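Local structure of tannase (4J0G) at residues A[4-9]-A[35-40]; A[202-207]-A[411-416]. The protein is a tannase that probably hydrolyses the galloyl ester bonds of tannins and of simpler gallate esters. One frame throughout, in Å; residues are numbered along the deposited sequence.

Contact 1. Residues A[4-9]-A[35-40]; sequences NRLIFD and YVQHPV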
loop_
_atom_site.group_PDB
_atom_site.type_symbol
_atom_site.label_atom_id
_atom_site.label_comp_id
_atom_site.label_asym_id
_atom_site.label_seq_id
_atom_site.Cartn_x
_atom_site.Cartn_y
_atom_site.Cartn_z
ATOM N N ASN A 4 3.721 -31.393 -0.615
ATOM C CA ASN A 4 3.039 -30.388 -1.424
ATOM C C ASN A 4 3.929 -29.880 -2.552
ATOM O O ASN A 4 4.916 -29.176 -2.321
ATOM C CB ASN A 4 2.636 -29.214 -0.533
ATOM C CG ASN A 4 1.899 -28.128 -1.288
ATOM O OD1 ASN A 4 1.591 -28.276 -2.470
ATOM N ND2 ASN A 4 1.616 -27.026 -0.608
ATOM N N ARG A 5 3.582 -30.263 -3.777
ATOM C CA ARG A 5 4.419 -29.961 -4.927
ATOM C C ARG A 5 4.172 -28.560 -5.500
ATOM O O ARG A 5 4.836 -28.159 -6.462
ATOM C CB ARG A 5 4.183 -31.005 -6.024
ATOM C CG ARG A 5 4.272 -32.448 -5.531
ATOM C CD ARG A 5 5.560 -32.707 -4.772
ATOM N NE ARG A 5 6.755 -32.475 -5.571
ATOM C CZ ARG A 5 7.904 -32.043 -5.061
ATOM N NH1 ARG A 5 7.997 -31.787 -3.762
ATOM N NH2 ARG A 5 8.954 -31.849 -5.847
ATOM N N LEU A 6 3.224 -27.821 -4.918
ATOM C CA LEU A 6 2.884 -26.473 -5.401
ATOM C C LEU A 6 2.472 -26.413 -6.872
ATOM O O LEU A 6 2.730 -25.424 -7.554
ATOM C CB LEU A 6 3.919 -25.381 -5.070
ATOM C CG LEU A 6 4.375 -24.977 -3.658
ATOM C CD1 LEU A 6 3.792 -25.829 -2.548
ATOM C CD2 LEU A 6 5.890 -24.899 -3.560
ATOM N N ILE A 7 1.863 -27.491 -7.358
ATOM C CA ILE A 7 1.386 -27.546 -8.732
ATOM C C ILE A 7 -0.116 -27.253 -8.769
ATOM O O ILE A 7 -0.920 -27.987 -8.192
ATOM C CB ILE A 7 1.692 -28.919 -9.363
ATOM C CG1 ILE A 7 3.207 -29.103 -9.500
ATOM C CG2 ILE A 7 0.996 -29.075 -10.710
ATOM C CD1 ILE A 7 3.642 -30.522 -9.822
ATOM N N PHE A 8 -0.483 -26.180 -9.466
ATOM C CA PHE A 8 -1.887 -25.828 -9.641
ATOM C C PHE A 8 -2.486 -26.749 -10.685
ATOM O O PHE A 8 -1.835 -27.092 -11.672
ATOM C CB PHE A 8 -2.050 -24.369 -10.068
ATOM C CG PHE A 8 -3.482 -23.940 -10.233
ATOM C CD1 PHE A 8 -4.233 -23.572 -9.128
ATOM C CD2 PHE A 8 -4.082 -23.908 -11.485
ATOM C CE1 PHE A 8 -5.557 -23.172 -9.269
ATOM C CE2 PHE A 8 -5.405 -23.508 -11.630
ATOM C CZ PHE A 8 -6.141 -23.142 -10.520
ATOM N N ASP A 9 -3.732 -27.144 -10.464
ATOM C CA ASP A 9 -4.431 -27.982 -11.416
ATOM C C ASP A 9 -5.749 -27.267 -11.705
ATOM O O ASP A 9 -6.552 -27.027 -10.800
ATOM C CB ASP A 9 -4.633 -29.352 -10.766
ATOM C CG ASP A 9 -5.256 -30.367 -11.691
ATOM O OD1 ASP A 9 -5.438 -30.064 -12.887
ATOM O OD2 ASP A 9 -5.527 -31.494 -11.219
ATOM N N TYR A 35 0.148 -22.278 -0.541
ATOM C CA TYR A 35 1.086 -21.785 -1.543
ATOM C C TYR A 35 2.555 -21.916 -1.144
ATOM O O TYR A 35 3.442 -21.559 -1.920
ATOM C CB TYR A 35 0.735 -20.352 -1.985
ATOM C CG TYR A 35 0.766 -19.294 -0.903
ATOM C CD1 TYR A 35 1.962 -18.679 -0.545
ATOM C CD2 TYR A 35 -0.391 -18.915 -0.236
ATOM C CE1 TYR A 35 2.004 -17.707 0.437
ATOM C CE2 TYR A 35 -0.358 -17.945 0.756
ATOM C CZ TYR A 35 0.848 -17.345 1.087
ATOM O OH TYR A 35 0.897 -16.380 2.065
ATOM N N VAL A 36 2.813 -22.426 0.059
ATOM C CA VAL A 36 4.177 -22.796 0.439
ATOM C C VAL A 36 4.237 -24.194 1.054
ATOM O O VAL A 36 3.221 -24.726 1.499
ATOM C CB VAL A 36 4.807 -21.763 1.398
ATOM C CG1 VAL A 36 4.896 -20.404 0.725
ATOM C CG2 VAL A 36 4.013 -21.674 2.689
ATOM N N GLN A 37 5.431 -24.781 1.096
ATOM C CA GLN A 37 5.571 -26.143 1.611
ATOM C C GLN A 37 5.598 -26.212 3.127
ATOM O O GLN A 37 5.177 -27.207 3.710
ATOM C CB GLN A 37 6.823 -26.825 1.056
ATOM C CG GLN A 37 6.775 -27.103 -0.428
ATOM C CD GLN A 37 7.962 -27.916 -0.898
ATOM O OE1 GLN A 37 9.094 -27.669 -0.494
ATOM N NE2 GLN A 37 7.703 -28.910 -1.739
ATOM N N HIS A 38 6.097 -25.164 3.768
ATOM C CA HIS A 38 6.206 -25.191 5.219
ATOM C C HIS A 38 5.548 -23.958 5.823
ATOM O O HIS A 38 6.217 -23.104 6.400
ATOM C CB HIS A 38 7.663 -25.307 5.675
ATOM C CG HIS A 38 8.432 -26.403 5.000
ATOM N ND1 HIS A 38 8.191 -27.739 5.241
ATOM C CD2 HIS A 38 9.466 -26.361 4.125
ATOM C CE1 HIS A 38 9.026 -28.471 4.524
ATOM N NE2 HIS A 38 9.812 -27.660 3.841
ATOM N N PRO A 39 4.225 -23.849 5.662
ATOM C CA PRO A 39 3.515 -22.721 6.264
ATOM C C PRO A 39 3.594 -22.806 7.784
ATOM O O PRO A 39 3.644 -23.909 8.332
ATOM C CB PRO A 39 2.073 -22.933 5.795
ATOM C CG PRO A 39 1.981 -24.390 5.527
ATOM C CD PRO A 39 3.315 -24.802 5.011
ATOM N N VAL A 40 3.613 -21.661 8.456
ATOM C CA VAL A 40 3.610 -21.639 9.912
ATOM C C VAL A 40 2.269 -21.196 10.499
ATOM O O VAL A 40 2.080 -21.201 11.715
ATOM C CB VAL A 40 4.727 -20.728 10.440
ATOM C CG1 VAL A 40 6.082 -21.269 10.011
ATOM C CG2 VAL A 40 4.531 -19.308 9.930
#
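Gln37 reaches across to Asn4 and Leu6 with CG, CD and NE2 of its side chain. Its CB lies over the centre of the neighbouring His38 ring. CG touches CD1 of Leu6 at 3.9 Å and packs as closely on CD2. The two side chains cross at about a right angle. Gln37 CG also passes 3.4 Å from Asn4 O, and CD follows at 3.6 Å. Beyond CG the chain stays extended (chi2 -173°), which carries the amide to the backbone of Asn4. There Gln37 NE2 gives a hydrogen bond of 2.9 Å to Asn4 O. The N-H points almost straight at the oxygen, which lies in the plane of the amide, although the donor is tilted from the carbonyl plane. NE2 also comes within 3.5 Å of Arg5 NH1, but these nitrogens do not bond; NH1 donates to Met2 O. Asn4 OD1 closes an Asx turn by accepting from Leu6 N at 3.0 Å. Leu6 CG lies 3.9 Å from Tyr35 O. Between 4-9 and 35-40 themselves, one amide-to-carbonyl bond and a small apolar patch do the work. Asn4 ND2 adds a bond to Gln34 O. The contact thus relies on neutral hydrogen bonding and apolar packing, not on charge pairing.

Contact 2. Residues A[202-207]-A[411-416]; sequences SAYCPI and HWRIRH. With HG (mercury (II) ion), chain D.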
loop_
_atom_site.group_PDB
_atom_site.type_symbol
_atom_site.label_atom_id
_atom_site.label_comp_id
_atom_site.label_asym_id
_atom_site.label_seq_id
_atom_site.Cartn_x
_atom_site.Cartn_y
_atom_site.Cartn_z
ATOM N N SER A 202 -0.601 -1.124 -8.135
ATOM C CA SER A 202 -1.673 -0.248 -7.701
ATOM C C SER A 202 -1.566 -0.089 -6.199
ATOM O O SER A 202 -1.508 -1.081 -5.472
ATOM C CB SER A 202 -3.019 -0.873 -8.063
ATOM O OG SER A 202 -4.083 -0.153 -7.478
ATOM N N ALA A 203 -1.525 1.155 -5.729
ATOM C CA ALA A 203 -1.444 1.394 -4.294
ATOM C C ALA A 203 -2.308 2.560 -3.826
ATOM O O ALA A 203 -2.194 3.684 -4.324
ATOM C CB ALA A 203 0.012 1.617 -3.888
ATOM N N TYR A 204 -3.163 2.271 -2.849
ATOM C CA TYR A 204 -3.975 3.281 -2.181
ATOM C C TYR A 204 -3.392 3.644 -0.828
ATOM O O TYR A 204 -3.100 2.761 -0.019
ATOM C CB TYR A 204 -5.412 2.799 -2.037
ATOM C CG TYR A 204 -6.103 2.617 -3.368
ATOM C CD1 TYR A 204 -6.770 3.678 -3.977
ATOM C CD2 TYR A 204 -6.075 1.392 -4.027
ATOM C CE1 TYR A 204 -7.394 3.519 -5.201
ATOM C CE2 TYR A 204 -6.696 1.226 -5.244
ATOM C CZ TYR A 204 -7.353 2.290 -5.828
ATOM O OH TYR A 204 -7.973 2.123 -7.041
ATOM N N CYS A 205 -3.236 4.941 -0.582
ATOM C CA CYS A 205 -2.699 5.438 0.680
ATOM C C CYS A 205 -1.647 4.508 1.279
ATOM O O CYS A 205 -1.820 4.028 2.400
ATOM C CB CYS A 205 -3.828 5.591 1.694
ATOM S SG CYS A 205 -5.408 6.102 1.013
ATOM N N PRO A 206 -0.561 4.233 0.543
ATOM C CA PRO A 206 0.406 3.284 1.107
ATOM C C PRO A 206 1.042 3.794 2.404
ATOM O O PRO A 206 1.675 4.851 2.392
ATOM C CB PRO A 206 1.463 3.167 -0.004
ATOM C CG PRO A 206 1.313 4.431 -0.803
ATOM C CD PRO A 206 -0.148 4.744 -0.776
ATOM N N ILE A 207 0.908 3.049 3.500
ATOM C CA ILE A 207 1.535 3.473 4.741
ATOM C C ILE A 207 2.927 2.853 4.767
ATOM O O ILE A 207 3.117 1.732 5.239
ATOM C CB ILE A 207 0.712 3.030 5.966
ATOM C CG1 ILE A 207 -0.708 3.606 5.899
ATOM C CG2 ILE A 207 1.424 3.400 7.264
ATOM C CD1 ILE A 207 -0.779 5.134 5.870
ATOM N N HIS A 411 5.452 0.101 -13.944
ATOM C CA HIS A 411 4.207 0.860 -13.988
ATOM C C HIS A 411 3.579 0.978 -12.612
ATOM O O HIS A 411 3.360 -0.018 -11.917
ATOM C CB HIS A 411 3.190 0.180 -14.911
ATOM C CG HIS A 411 3.736 -0.216 -16.248
ATOM N ND1 HIS A 411 4.065 0.702 -17.222
ATOM C CD2 HIS A 411 3.984 -1.435 -16.780
ATOM C CE1 HIS A 411 4.504 0.064 -18.293
ATOM N NE2 HIS A 411 4.465 -1.234 -18.050
ATOM N N TRP A 412 3.290 2.215 -12.227
ATOM C CA TRP A 412 2.778 2.511 -10.899
ATOM C C TRP A 412 1.548 3.401 -10.949
ATOM O O TRP A 412 1.498 4.369 -11.709
ATOM C CB TRP A 412 3.856 3.179 -10.034
ATOM C CG TRP A 412 5.048 2.325 -9.770
ATOM C CD1 TRP A 412 5.994 1.924 -10.670
ATOM C CD2 TRP A 412 5.413 1.742 -8.515
ATOM N NE1 TRP A 412 6.932 1.132 -10.046
ATOM C CE2 TRP A 412 6.595 1.004 -8.724
ATOM C CE3 TRP A 412 4.856 1.775 -7.233
ATOM C CZ2 TRP A 412 7.229 0.309 -7.702
ATOM C CZ3 TRP A 412 5.484 1.084 -6.223
ATOM C CH2 TRP A 412 6.659 0.360 -6.460
ATOM N N ARG A 413 0.554 3.059 -10.139
ATOM C CA ARG A 413 -0.607 3.916 -9.945
ATOM C C ARG A 413 -0.868 4.117 -8.458
ATOM O O ARG A 413 -1.178 3.171 -7.739
ATOM C CB ARG A 413 -1.844 3.367 -10.657
ATOM C CG ARG A 413 -3.054 4.286 -10.550
ATOM C CD ARG A 413 -4.253 3.716 -11.283
ATOM N NE ARG A 413 -5.335 4.687 -11.403
ATOM C CZ ARG A 413 -6.299 4.863 -10.503
ATOM N NH1 ARG A 413 -6.338 4.127 -9.401
ATOM N NH2 ARG A 413 -7.238 5.777 -10.715
ATOM N N ILE A 414 -0.711 5.344 -7.987
ATOM C CA ILE A 414 -0.820 5.597 -6.564
ATOM C C ILE A 414 -1.925 6.614 -6.303
ATOM O O ILE A 414 -2.023 7.622 -7.003
ATOM C CB ILE A 414 0.526 6.125 -6.024
ATOM C CG1 ILE A 414 1.630 5.094 -6.271
ATOM C CG2 ILE A 414 0.410 6.500 -4.562
ATOM C CD1 ILE A 414 3.012 5.553 -5.869
ATOM N N ARG A 415 -2.741 6.357 -5.288
ATOM C CA ARG A 415 -3.793 7.289 -4.905
ATOM C C ARG A 415 -3.760 7.490 -3.400
ATOM O O ARG A 415 -3.551 6.546 -2.638
ATOM C CB ARG A 415 -5.155 6.768 -5.350
ATOM C CG ARG A 415 -5.358 6.758 -6.858
ATOM C CD ARG A 415 -5.400 8.187 -7.395
ATOM N NE ARG A 415 -5.691 8.251 -8.828
ATOM C CZ ARG A 415 -4.786 8.145 -9.797
ATOM N NH1 ARG A 415 -3.506 7.968 -9.501
ATOM N NH2 ARG A 415 -5.162 8.228 -11.066
ATOM N N HIS A 416 -3.971 8.730 -2.976
ATOM C CA HIS A 416 -4.131 9.046 -1.565
ATOM C C HIS A 416 -5.191 10.147 -1.461
ATOM O O HIS A 416 -5.043 11.193 -2.081
ATOM C CB HIS A 416 -2.774 9.473 -0.996
ATOM C CG HIS A 416 -2.789 9.773 0.469
ATOM N ND1 HIS A 416 -2.028 10.774 1.032
ATOM C CD2 HIS A 416 -3.422 9.158 1.496
ATOM C CE1 HIS A 416 -2.218 10.786 2.340
ATOM N NE2 HIS A 416 -3.060 9.814 2.647
HETATM HG HG HG D . -6.323 6.755 3.315
HETATM O O HOH W 1 -7.164 8.016 5.756
HETATM O O HOH W 2 -4.796 4.805 4.079
#
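Ala203, whose partner in the register is Ile414, bonds to Arg413 and Arg415 on either side of it. Ala203 N donates to Arg413 O (2.9 Å), Arg415 N to Ala203 O (2.9 Å), and Cys205 N to Arg415 O. These backbone bonds join two neighbouring parallel strands, 200-204 and 411-415, in the central sheet of the alpha/beta-hydrolase fold. Tyr204, Arg413 and Arg415 share one face of this sheet. The Arg415 guanidinium lies over one face of that of Arg413, displaced toward its rim, with Arg415 CZ 3.4 Å above the Arg413 plane. The two planes are clearly inclined to each other. Two carboxylates probably offset the like charges: Arg413 forms a salt bridge with Asp457, and Arg415 with Asp443. A bend at chi2 (-67°) folds Arg415 back, and its NH1 donates to Ile414 O. Tyr204 OH sits at the edge of the Arg413 guanidinium and bonds to Asp457. The Tyr204 ring packs by CD1 against Arg415 CB at 3.7 Å. On the face bearing Ala203 and Ile414, Pro206 CD meets Ile414 CG2 at 4.2 Å. Past the strand ends the contact borders the ligand site. His416 NE2 bonds to Asp422, which binds 3,4-dihydroxybenzoate. Cys205 CB lies 3.6 Å from His416 CD2. Cys205 SG lies in the plane of the His416 ring, at its edge, and binds a mercury ion at 2.6 Å.

How the contacts relate
From the N terminus, the chain passes through 4-9 and runs out and back along strands 14-20 and 23-33. Contact 1 then closes this hairpin excursion at 35-40, beside the outer antiparallel end of the sheet. The chain goes on through strands 46-51, 70-73, 108-112 and 158-161 before it reaches 202-207. A much longer excursion of helices and loops follows, and contact 2 closes it at 411-416. The two closures come in series, neither nested nor crossed. The centres of contact 1 and contact 2 are about 30 Å apart. The nearest atoms of contact 1 and contact 2 are about 17 Å apart. Contact 1 ties the N-terminal segment to a peripheral loop; contact 2 joins two inner parallel strands near the ligand site.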